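Local coordinates for AAEL008620-PA odorant-binding protein (Aedes aegypti, PDB 5V13) that specifically binds juvenile hormone in mosquito hemolymph, as a secreted member of the odorant-binding protein family, at residues Q22-V34 / F144-L158. Sequence-based numbering, arbitrary orientation.
Sequences QPRTPEQTLYAYV and FHGDYRDIGNTYAKL. With JH3 (methyl (2E,6E)-9-[(2R)-3,3-dimethyloxiran-2-yl]-3,7-dimethylnona-2,6-dienoate), chain E.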
ATOM      1  N   GLN B  22      -5.447 -21.383  -3.902  1.00 17.13           N
ATOM      2  CA  GLN B  22      -5.337 -20.102  -4.576  1.00 13.80           C
ATOM      3  C   GLN B  22      -3.881 -19.811  -4.914  1.00 15.93           C
ATOM      4  O   GLN B  22      -2.978 -20.280  -4.215  1.00 13.51           O
ATOM      5  CB  GLN B  22      -5.889 -18.971  -3.693  1.00 16.96           C
ATOM      6  CG  GLN B  22      -7.387 -19.091  -3.408  1.00 22.39           C
ATOM      7  CD  GLN B  22      -8.182 -19.123  -4.682  1.00 28.23           C
ATOM      8  OE1 GLN B  22      -8.127 -18.184  -5.481  1.00 28.59           O
ATOM      9  NE2 GLN B  22      -8.910 -20.221  -4.907  1.00 32.83           N
ATOM     10  N   PRO B  23      -3.635 -19.019  -5.962  1.00 20.39           N
ATOM     11  CA  PRO B  23      -2.261 -18.594  -6.266  1.00 19.99           C
ATOM     12  C   PRO B  23      -1.573 -18.032  -5.030  1.00 16.24           C
ATOM     13  O   PRO B  23      -2.174 -17.293  -4.242  1.00 13.13           O
ATOM     14  CB  PRO B  23      -2.454 -17.513  -7.343  1.00 14.12           C
ATOM     15  CG  PRO B  23      -3.743 -17.881  -7.996  1.00 15.11           C
ATOM     16  CD  PRO B  23      -4.612 -18.438  -6.899  1.00 16.23           C
ATOM     17  N   ARG B  24      -0.311 -18.429  -4.842  1.00  8.99           N
ATOM     18  CA  ARG B  24       0.452 -17.998  -3.681  1.00  9.42           C
ATOM     19  C   ARG B  24       0.689 -16.495  -3.742  1.00  9.86           C
ATOM     20  O   ARG B  24       1.166 -15.975  -4.756  1.00 11.98           O
ATOM     21  CB  ARG B  24       1.797 -18.731  -3.636  1.00  9.45           C
ATOM     22  CG  ARG B  24       1.693 -20.290  -3.611  1.00 10.98           C
ATOM     23  CD  ARG B  24       0.973 -20.815  -2.360  1.00 11.89           C
ATOM     24  NE  ARG B  24      -0.486 -20.891  -2.481  1.00 12.70           N
ATOM     25  CZ  ARG B  24      -1.270 -21.486  -1.583  1.00 17.97           C
ATOM     26  NH1 ARG B  24      -0.734 -22.056  -0.508  1.00 14.93           N
ATOM     27  NH2 ARG B  24      -2.585 -21.536  -1.758  1.00 14.90           N
ATOM     28  N   THR B  25       0.380 -15.808  -2.648  1.00 12.16           N
ATOM     29  CA  THR B  25       0.706 -14.390  -2.495  1.00 14.60           C
ATOM     30  C   THR B  25       2.183 -14.216  -2.172  1.00 13.76           C
ATOM     31  O   THR B  25       2.870 -15.178  -1.829  1.00 12.37           O
ATOM     32  CB  THR B  25      -0.119 -13.792  -1.366  1.00 11.28           C
ATOM     33  OG1 THR B  25       0.316 -14.365  -0.127  1.00 10.98           O
ATOM     34  CG2 THR B  25      -1.599 -14.052  -1.582  1.00 12.35           C
ATOM     35  N   PRO B  26       2.699 -12.981  -2.245  1.00 10.05           N
ATOM     36  CA  PRO B  26       4.076 -12.743  -1.767  1.00 10.89           C
ATOM     37  C   PRO B  26       4.233 -12.961  -0.274  1.00  8.36           C
ATOM     38  O   PRO B  26       5.347 -13.236   0.174  1.00 14.83           O
ATOM     39  CB  PRO B  26       4.346 -11.279  -2.163  1.00 15.22           C
ATOM     40  CG  PRO B  26       2.989 -10.678  -2.416  1.00 16.88           C
ATOM     41  CD  PRO B  26       2.144 -11.800  -2.937  1.00 10.23           C
ATOM     42  N   GLU B  27       3.157 -12.860   0.515  1.00  9.48           N
ATOM     43  CA  GLU B  27       3.271 -13.246   1.919  1.00 11.31           C
ATOM     44  C   GLU B  27       3.542 -14.740   2.035  1.00 11.29           C
ATOM     45  O   GLU B  27       4.395 -15.166   2.817  1.00  9.78           O
ATOM     46  CB  GLU B  27       1.999 -12.872   2.690  1.00 12.47           C
ATOM     47  CG  GLU B  27       2.038 -13.171   4.207  1.00 12.28           C
ATOM     48  CD  GLU B  27       1.788 -14.637   4.576  1.00 15.24           C
ATOM     49  OE1 GLU B  27       2.345 -15.103   5.615  1.00 13.25           O
ATOM     50  OE2 GLU B  27       1.010 -15.313   3.850  1.00 15.91           O
ATOM     51  N   GLN B  28       2.834 -15.545   1.248  1.00  8.51           N
ATOM     52  CA  GLN B  28       2.986 -16.996   1.320  1.00  8.39           C
ATOM     53  C   GLN B  28       4.346 -17.464   0.782  1.00 12.35           C
ATOM     54  O   GLN B  28       4.991 -18.333   1.383  1.00 11.44           O
ATOM     55  CB  GLN B  28       1.822 -17.646   0.570  1.00  9.72           C
ATOM     56  CG  GLN B  28       0.506 -17.559   1.374  1.00 10.42           C
ATOM     57  CD  GLN B  28      -0.690 -18.052   0.587  1.00 12.46           C
ATOM     58  OE1 GLN B  28      -0.859 -17.711  -0.589  1.00 14.42           O
ATOM     59  NE2 GLN B  28      -1.535 -18.842   1.235  1.00 13.61           N
ATOM     60  N   THR B  29       4.788 -16.941  -0.364  1.00 11.94           N
ATOM     61  CA  THR B  29       6.111 -17.328  -0.853  1.00  8.23           C
ATOM     62  C   THR B  29       7.210 -16.883   0.111  1.00 14.28           C
ATOM     63  O   THR B  29       8.127 -17.656   0.413  1.00 12.62           O
ATOM     64  CB  THR B  29       6.355 -16.775  -2.258  1.00  8.40           C
ATOM     65  OG1 THR B  29       6.175 -15.350  -2.265  1.00  9.12           O
ATOM     66  CG2 THR B  29       5.368 -17.411  -3.245  1.00 16.13           C
ATOM     67  N   LEU B  30       7.136 -15.650   0.617  1.00 12.90           N
ATOM     68  CA  LEU B  30       8.183 -15.202   1.535  1.00 14.37           C
ATOM     69  C   LEU B  30       8.196 -16.059   2.796  1.00 13.11           C
ATOM     70  O   LEU B  30       9.267 -16.433   3.290  1.00 14.58           O
ATOM     71  CB  LEU B  30       7.992 -13.720   1.884  1.00 11.03           C
ATOM     72  CG  LEU B  30       9.195 -13.117   2.620  1.00 19.33           C
ATOM     73  CD1 LEU B  30      10.481 -13.261   1.788  1.00 19.81           C
ATOM     74  CD2 LEU B  30       8.946 -11.663   2.948  1.00 23.31           C
ATOM     75  N   TYR B  31       7.014 -16.402   3.321  1.00 10.74           N
ATOM     76  CA  TYR B  31       6.962 -17.255   4.513  1.00 11.90           C
ATOM     77  C   TYR B  31       7.674 -18.578   4.258  1.00 13.49           C
ATOM     78  O   TYR B  31       8.484 -19.041   5.078  1.00 14.59           O
ATOM     79  CB  TYR B  31       5.505 -17.515   4.913  1.00  9.97           C
ATOM     80  CG  TYR B  31       5.348 -18.324   6.182  1.00 15.08           C
ATOM     81  CD1 TYR B  31       5.395 -19.727   6.165  1.00 11.98           C
ATOM     82  CD2 TYR B  31       5.138 -17.686   7.401  1.00 21.09           C
ATOM     83  CE1 TYR B  31       5.220 -20.467   7.344  1.00 13.32           C
ATOM     84  CE2 TYR B  31       4.980 -18.409   8.573  1.00 22.79           C
ATOM     85  CZ  TYR B  31       5.019 -19.791   8.539  1.00 20.77           C
ATOM     86  OH  TYR B  31       4.858 -20.487   9.721  1.00 33.35           O
ATOM     87  N   ALA B  32       7.373 -19.205   3.118  1.00 13.48           N
ATOM     88  CA  ALA B  32       7.965 -20.499   2.801  1.00 12.76           C
ATOM     89  C   ALA B  32       9.467 -20.378   2.578  1.00 13.16           C
ATOM     90  O   ALA B  32      10.246 -21.200   3.089  1.00 12.66           O
ATOM     91  CB  ALA B  32       7.284 -21.091   1.566  1.00 10.95           C
ATOM     92  N   TYR B  33       9.902 -19.367   1.813  1.00 12.41           N
ATOM     93  CA  TYR B  33      11.339 -19.223   1.545  1.00 12.65           C
ATOM     94  C   TYR B  33      12.131 -19.035   2.837  1.00 17.12           C
ATOM     95  O   TYR B  33      13.186 -19.656   3.037  1.00 13.14           O
ATOM     96  CB  TYR B  33      11.607 -18.037   0.603  1.00 13.25           C
ATOM     97  CG  TYR B  33      10.904 -18.085  -0.745  1.00 12.54           C
ATOM     98  CD1 TYR B  33      10.437 -19.283  -1.276  1.00 13.47           C
ATOM     99  CD2 TYR B  33      10.715 -16.918  -1.479  1.00 13.97           C
ATOM    100  CE1 TYR B  33       9.780 -19.308  -2.522  1.00 15.54           C
ATOM    101  CE2 TYR B  33      10.080 -16.931  -2.707  1.00 12.36           C
ATOM    102  CZ  TYR B  33       9.615 -18.121  -3.225  1.00 14.26           C
ATOM    103  OH  TYR B  33       8.966 -18.110  -4.439  1.00 16.23           O
ATOM    104  N   VAL B  34      11.650 -18.152   3.713  1.00 14.05           N
ATOM    105  CA  VAL B  34      12.387 -17.824   4.931  1.00 15.92           C
ATOM    106  C   VAL B  34      12.352 -18.988   5.922  1.00 18.62           C
ATOM    107  O   VAL B  34      13.379 -19.344   6.532  1.00 19.57           O
ATOM    108  CB  VAL B  34      11.829 -16.527   5.553  1.00 14.58           C
ATOM    109  CG1 VAL B  34      12.442 -16.309   6.938  1.00 18.77           C
ATOM    110  CG2 VAL B  34      12.117 -15.343   4.635  1.00 13.98           C
ATOM    111  N   PHE B 144       6.364 -16.710  -8.896  1.00 13.04           N
ATOM    112  CA  PHE B 144       6.429 -16.884  -7.450  1.00 10.36           C
ATOM    113  C   PHE B 144       7.154 -15.724  -6.762  1.00 12.61           C
ATOM    114  O   PHE B 144       7.787 -15.915  -5.717  1.00 13.58           O
ATOM    115  CB  PHE B 144       7.091 -18.222  -7.104  1.00 11.20           C
ATOM    116  CG  PHE B 144       6.216 -19.417  -7.374  1.00  9.99           C
ATOM    117  CD1 PHE B 144       5.096 -19.667  -6.581  1.00  9.84           C
ATOM    118  CD2 PHE B 144       6.512 -20.290  -8.414  1.00 14.64           C
ATOM    119  CE1 PHE B 144       4.275 -20.770  -6.823  1.00 11.35           C
ATOM    120  CE2 PHE B 144       5.702 -21.410  -8.661  1.00 12.66           C
ATOM    121  CZ  PHE B 144       4.576 -21.645  -7.863  1.00 12.35           C
ATOM    122  N   HIS B 145       7.093 -14.529  -7.355  1.00 13.46           N
ATOM    123  CA  HIS B 145       7.444 -13.271  -6.693  1.00  9.98           C
ATOM    124  C   HIS B 145       8.941 -13.116  -6.459  1.00 17.22           C
ATOM    125  O   HIS B 145       9.363 -12.385  -5.554  1.00 16.51           O
ATOM    126  CB  HIS B 145       6.659 -13.122  -5.392  1.00 11.17           C
ATOM    127  CG  HIS B 145       5.207 -13.438  -5.565  1.00 12.27           C
ATOM    128  ND1 HIS B 145       4.433 -12.824  -6.525  1.00 16.54           N
ATOM    129  CD2 HIS B 145       4.412 -14.356  -4.963  1.00 14.61           C
ATOM    130  CE1 HIS B 145       3.210 -13.327  -6.487  1.00 14.59           C
ATOM    131  NE2 HIS B 145       3.169 -14.252  -5.543  1.00 14.37           N
ATOM    132  N   GLY B 146       9.747 -13.746  -7.307  1.00 16.18           N
ATOM    133  CA  GLY B 146      11.186 -13.632  -7.195  1.00 19.42           C
ATOM    134  C   GLY B 146      11.792 -12.375  -7.790  1.00 21.95           C
ATOM    135  O   GLY B 146      12.954 -12.078  -7.493  1.00 18.92           O
ATOM    136  N   ASP B 147      11.050 -11.626  -8.612  1.00 18.21           N
ATOM    137  CA  ASP B 147      11.580 -10.469  -9.341  1.00 15.34           C
ATOM    138  C   ASP B 147      10.928  -9.216  -8.768  1.00 17.29           C
ATOM    139  O   ASP B 147       9.712  -9.030  -8.901  1.00 17.76           O
ATOM    140  CB  ASP B 147      11.295 -10.621 -10.837  1.00 22.06           C
ATOM    141  CG  ASP B 147      11.918  -9.523 -11.702  1.00 28.92           C
ATOM    142  OD1 ASP B 147      12.315  -8.449 -11.189  1.00 24.21           O
ATOM    143  OD2 ASP B 147      11.991  -9.747 -12.935  1.00 28.13           O
ATOM    144  N   TYR B 148      11.729  -8.361  -8.126  1.00 16.12           N
ATOM    145  CA  TYR B 148      11.178  -7.202  -7.433  1.00 17.56           C
ATOM    146  C   TYR B 148      10.763  -6.081  -8.374  1.00 15.68           C
ATOM    147  O   TYR B 148      10.226  -5.072  -7.910  1.00 18.69           O
ATOM    148  CB  TYR B 148      12.176  -6.665  -6.402  1.00 19.44           C
ATOM    149  CG  TYR B 148      12.265  -7.538  -5.164  1.00 29.30           C
ATOM    150  CD1 TYR B 148      11.431  -8.642  -5.006  1.00 29.84           C
ATOM    151  CD2 TYR B 148      13.172  -7.255  -4.151  1.00 36.53           C
ATOM    152  CE1 TYR B 148      11.506  -9.446  -3.875  1.00 34.88           C
ATOM    153  CE2 TYR B 148      13.252  -8.049  -3.018  1.00 36.13           C
ATOM    154  CZ  TYR B 148      12.419  -9.139  -2.886  1.00 44.55           C
ATOM    155  OH  TYR B 148      12.502  -9.925  -1.760  1.00 56.08           O
ATOM    156  N   ARG B 149      11.016  -6.206  -9.677  1.00 16.49           N
ATOM    157  CA  ARG B 149      10.437  -5.242 -10.608  1.00 20.46           C
ATOM    158  C   ARG B 149       8.916  -5.275 -10.583  1.00 15.17           C
ATOM    159  O   ARG B 149       8.279  -4.293 -10.995  1.00 15.80           O
ATOM    160  CB  ARG B 149      10.937  -5.508 -12.028  1.00 22.01           C
ATOM    161  CG  ARG B 149      12.388  -5.115 -12.249  1.00 30.35           C
ATOM    162  CD  ARG B 149      12.836  -5.425 -13.670  1.00 28.09           C
ATOM    163  NE  ARG B 149      12.782  -6.860 -13.954  1.00 26.46           N
ATOM    164  CZ  ARG B 149      13.186  -7.400 -15.098  1.00 32.83           C
ATOM    165  NH1 ARG B 149      13.672  -6.620 -16.058  1.00 33.70           N
ATOM    166  NH2 ARG B 149      13.107  -8.713 -15.284  1.00 28.54           N
ATOM    167  N   ASP B 150       8.330  -6.377 -10.112  1.00 15.81           N
ATOM    168  CA  ASP B 150       6.882  -6.575 -10.062  1.00 21.29           C
ATOM    169  C   ASP B 150       6.280  -6.287  -8.697  1.00 18.73           C
ATOM    170  O   ASP B 150       5.065  -6.416  -8.542  1.00 15.36           O
ATOM    171  CB  ASP B 150       6.523  -8.026 -10.422  1.00 21.84           C
ATOM    172  CG  ASP B 150       7.004  -8.429 -11.795  1.00 25.02           C
ATOM    173  OD1 ASP B 150       6.990  -7.569 -12.699  1.00 26.78           O
ATOM    174  OD2 ASP B 150       7.397  -9.613 -11.964  1.00 29.05           O
ATOM    175  N   ILE B 151       7.093  -5.954  -7.688  1.00 14.48           N
ATOM    176  CA  ILE B 151       6.584  -6.041  -6.320  1.00 12.35           C
ATOM    177  C   ILE B 151       5.500  -4.997  -6.080  1.00 12.59           C
ATOM    178  O   ILE B 151       4.528  -5.262  -5.354  1.00 17.32           O
ATOM    179  CB  ILE B 151       7.746  -5.920  -5.305  1.00 13.62           C
ATOM    180  CG1 ILE B 151       7.279  -6.285  -3.900  1.00 15.86           C
ATOM    181  CG2 ILE B 151       8.359  -4.514  -5.311  1.00 14.12           C
ATOM    182  CD1 ILE B 151       8.439  -6.425  -2.895  1.00 19.08           C
ATOM    183  N   GLY B 152       5.625  -3.827  -6.706  1.00 14.57           N
ATOM    184  CA  GLY B 152       4.609  -2.794  -6.561  1.00 13.90           C
ATOM    185  C   GLY B 152       3.268  -3.210  -7.136  1.00 16.55           C
ATOM    186  O   GLY B 152       2.228  -3.079  -6.482  1.00 15.40           O
ATOM    187  N   ASN B 153       3.273  -3.707  -8.380  1.00 15.00           N
ATOM    188  CA  ASN B 153       2.027  -4.144  -9.022  1.00 14.98           C
ATOM    189  C   ASN B 153       1.363  -5.273  -8.246  1.00 16.19           C
ATOM    190  O   ASN B 153       0.142  -5.271  -8.043  1.00 16.26           O
ATOM    191  CB  ASN B 153       2.311  -4.593 -10.459  1.00 14.96           C
ATOM    192  CG  ASN B 153       2.560  -3.444 -11.386  1.00 16.13           C
ATOM    193  OD1 ASN B 153       2.142  -2.319 -11.117  1.00 16.20           O
ATOM    194  ND2 ASN B 153       3.235  -3.713 -12.500  1.00 17.98           N
ATOM    195  N   THR B 154       2.157  -6.248  -7.804  1.00 13.97           N
ATOM    196  CA  THR B 154       1.622  -7.408  -7.098  1.00 16.07           C
ATOM    197  C   THR B 154       0.937  -7.010  -5.793  1.00 17.51           C
ATOM    198  O   THR B 154      -0.178  -7.463  -5.500  1.00 13.37           O
ATOM    199  CB  THR B 154       2.755  -8.403  -6.838  1.00 13.53           C
ATOM    200  OG1 THR B 154       3.284  -8.869  -8.089  1.00 16.84           O
ATOM    201  CG2 THR B 154       2.272  -9.577  -5.990  1.00 15.11           C
ATOM    202  N   TYR B 155       1.590  -6.176  -4.978  1.00 14.46           N
ATOM    203  CA  TYR B 155       0.970  -5.832  -3.697  1.00 15.04           C
ATOM    204  C   TYR B 155      -0.199  -4.858  -3.873  1.00 12.78           C
ATOM    205  O   TYR B 155      -1.115  -4.841  -3.040  1.00 16.03           O
ATOM    206  CB  TYR B 155       2.009  -5.258  -2.720  1.00 20.65           C
ATOM    207  CG  TYR B 155       2.738  -6.309  -1.893  1.00 11.27           C
ATOM    208  CD1 TYR B 155       2.144  -6.866  -0.756  1.00  9.99           C
ATOM    209  CD2 TYR B 155       4.020  -6.728  -2.231  1.00 12.74           C
ATOM    210  CE1 TYR B 155       2.821  -7.815   0.023  1.00 18.06           C
ATOM    211  CE2 TYR B 155       4.695  -7.690  -1.467  1.00 19.29           C
ATOM    212  CZ  TYR B 155       4.091  -8.230  -0.345  1.00 18.65           C
ATOM    213  OH  TYR B 155       4.761  -9.178   0.419  1.00 17.38           O
ATOM    214  N   ALA B 156      -0.204  -4.052  -4.936  1.00 13.13           N
ATOM    215  CA  ALA B 156      -1.344  -3.154  -5.124  1.00 16.58           C
ATOM    216  C   ALA B 156      -2.567  -3.882  -5.692  1.00 17.19           C
ATOM    217  O   ALA B 156      -3.701  -3.552  -5.325  1.00 15.62           O
ATOM    218  CB  ALA B 156      -0.960  -1.981  -6.022  1.00 16.61           C
ATOM    219  N   LYS B 157      -2.355  -4.886  -6.553  1.00 17.29           N
ATOM    220  CA  LYS B 157      -3.470  -5.687  -7.059  1.00 16.45           C
ATOM    221  C   LYS B 157      -4.127  -6.473  -5.937  1.00 17.25           C
ATOM    222  O   LYS B 157      -5.345  -6.658  -5.927  1.00 15.54           O
ATOM    223  CB  LYS B 157      -2.975  -6.627  -8.162  1.00 21.92           C
ATOM    224  CG  LYS B 157      -4.061  -7.472  -8.813  1.00 37.59           C
ATOM    225  CD  LYS B 157      -3.475  -8.514  -9.782  1.00 40.60           C
ATOM    226  CE  LYS B 157      -2.810  -9.684  -9.042  1.00 40.82           C
ATOM    227  NZ  LYS B 157      -2.396 -10.806  -9.954  1.00 32.83           N
ATOM    228  N   LEU B 158      -3.331  -6.969  -4.995  1.00 11.54           N
ATOM    229  CA  LEU B 158      -3.884  -7.664  -3.840  1.00 11.38           C
ATOM    230  C   LEU B 158      -4.379  -6.701  -2.763  1.00 16.66           C
ATOM    231  O   LEU B 158      -5.306  -7.045  -2.022  1.00 15.06           O
ATOM    232  CB  LEU B 158      -2.838  -8.618  -3.257  1.00 12.28           C
ATOM    233  CG  LEU B 158      -2.341  -9.725  -4.188  1.00 17.84           C
ATOM    234  CD1 LEU B 158      -1.166 -10.497  -3.558  1.00 15.21           C
ATOM    235  CD2 LEU B 158      -3.492 -10.680  -4.534  1.00 15.59           C
TER
HETATM  236  C1  JH3 E 301      14.608 -16.003  -0.529  1.00 19.20           C
HETATM  237  O2  JH3 E 301      14.538 -14.991  -1.203  1.00 26.63           O
HETATM  238  O1  JH3 E 301      14.711 -15.857   0.900  1.00 26.28           O
HETATM  239  CM  JH3 E 301      14.642 -14.544   1.461  1.00 26.40           C
HETATM  240  C2  JH3 E 301      14.573 -17.373  -1.074  1.00 17.52           C
HETATM  241  C3  JH3 E 301      14.504 -17.733  -2.359  1.00 12.87           C
HETATM  242  C3' JH3 E 301      14.459 -16.761  -3.505  1.00 17.41           C
HETATM  243  C4  JH3 E 301      14.457 -19.216  -2.639  1.00 13.64           C
HETATM  244  C5  JH3 E 301      13.415 -19.486  -3.720  1.00 16.25           C
HETATM  245  C6  JH3 E 301      13.029 -20.948  -3.689  1.00 14.03           C
HETATM  246  C7  JH3 E 301      13.581 -21.867  -4.495  1.00 15.23           C
HETATM  247  C7' JH3 E 301      14.668 -21.491  -5.467  1.00 16.95           C
HETATM  248  C8  JH3 E 301      13.104 -23.307  -4.379  1.00 19.48           C
HETATM  249  C9  JH3 E 301      12.433 -23.804  -5.671  1.00 18.61           C
HETATM  250  CA  JH3 E 301      11.357 -22.847  -6.180  1.00 16.96           C
HETATM  251  O3  JH3 E 301      10.601 -23.377  -7.292  1.00 16.80           O
HETATM  252  CB  JH3 E 301       9.919 -23.343  -6.036  1.00 17.52           C
HETATM  253  CB' JH3 E 301       8.920 -22.203  -5.811  1.00 14.96           C
HETATM  254  CC  JH3 E 301       9.641 -24.726  -5.468  1.00 20.65           C
HETATM  255  O   HOH W   1       7.115 -10.555  -0.137  1.00 39.49           O
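The ring of H145 takes CD of P26 over one face, off-centre toward the rim. This is a CH-pi contact, with CD 3.9 Å from the ring centroid. At the ring edge lie R24 O and T29 OG1. NE2 of H145 donates to R24 O at 2.8 Å, nearly straight at 169°. The acceptor sits in the imidazole plane, but NE2 is tilted 29° from the carbonyl plane. The Y155 ring carries CG of P26 on one face, 3.7 Å from its centroid, a second CH-pi contact. P26 is thus held between two rings, and its CD also meets L158 CD1 at 3.6 Å. Water 1 lies in plane at the Y155 edge and bridges Y155 OH to P26 O. The hormone JH3 lies over the rings of Y33 and F144. Its C5 is centred on one face of Y33, with T29 O against the opposite face, toward the rim. Its CB' lies over one face of F144, offset toward the rim.

P26 is the first residue of helix 26-38. T25 is its N-cap and forms a capping box with Q28. H145 has positive phi and is the C-prime residue of the Schellman motif that ends helix 137-143.

Y33 lines the juvenile hormone pocket. With CG anti to its carbonyl carbon (chi1 -58°), it turns its hydroxyl to F144 and one ring face to the hormone. Y33 OH donates to F144 O at 2.8 Å, in the carbonyl plane on a lone pair. This bond joins the pocket wall to the turn after helix 137-143. The F144 edge meets T29 CG2 at CD1, 4.0 Å away, and R24 CG at CE1.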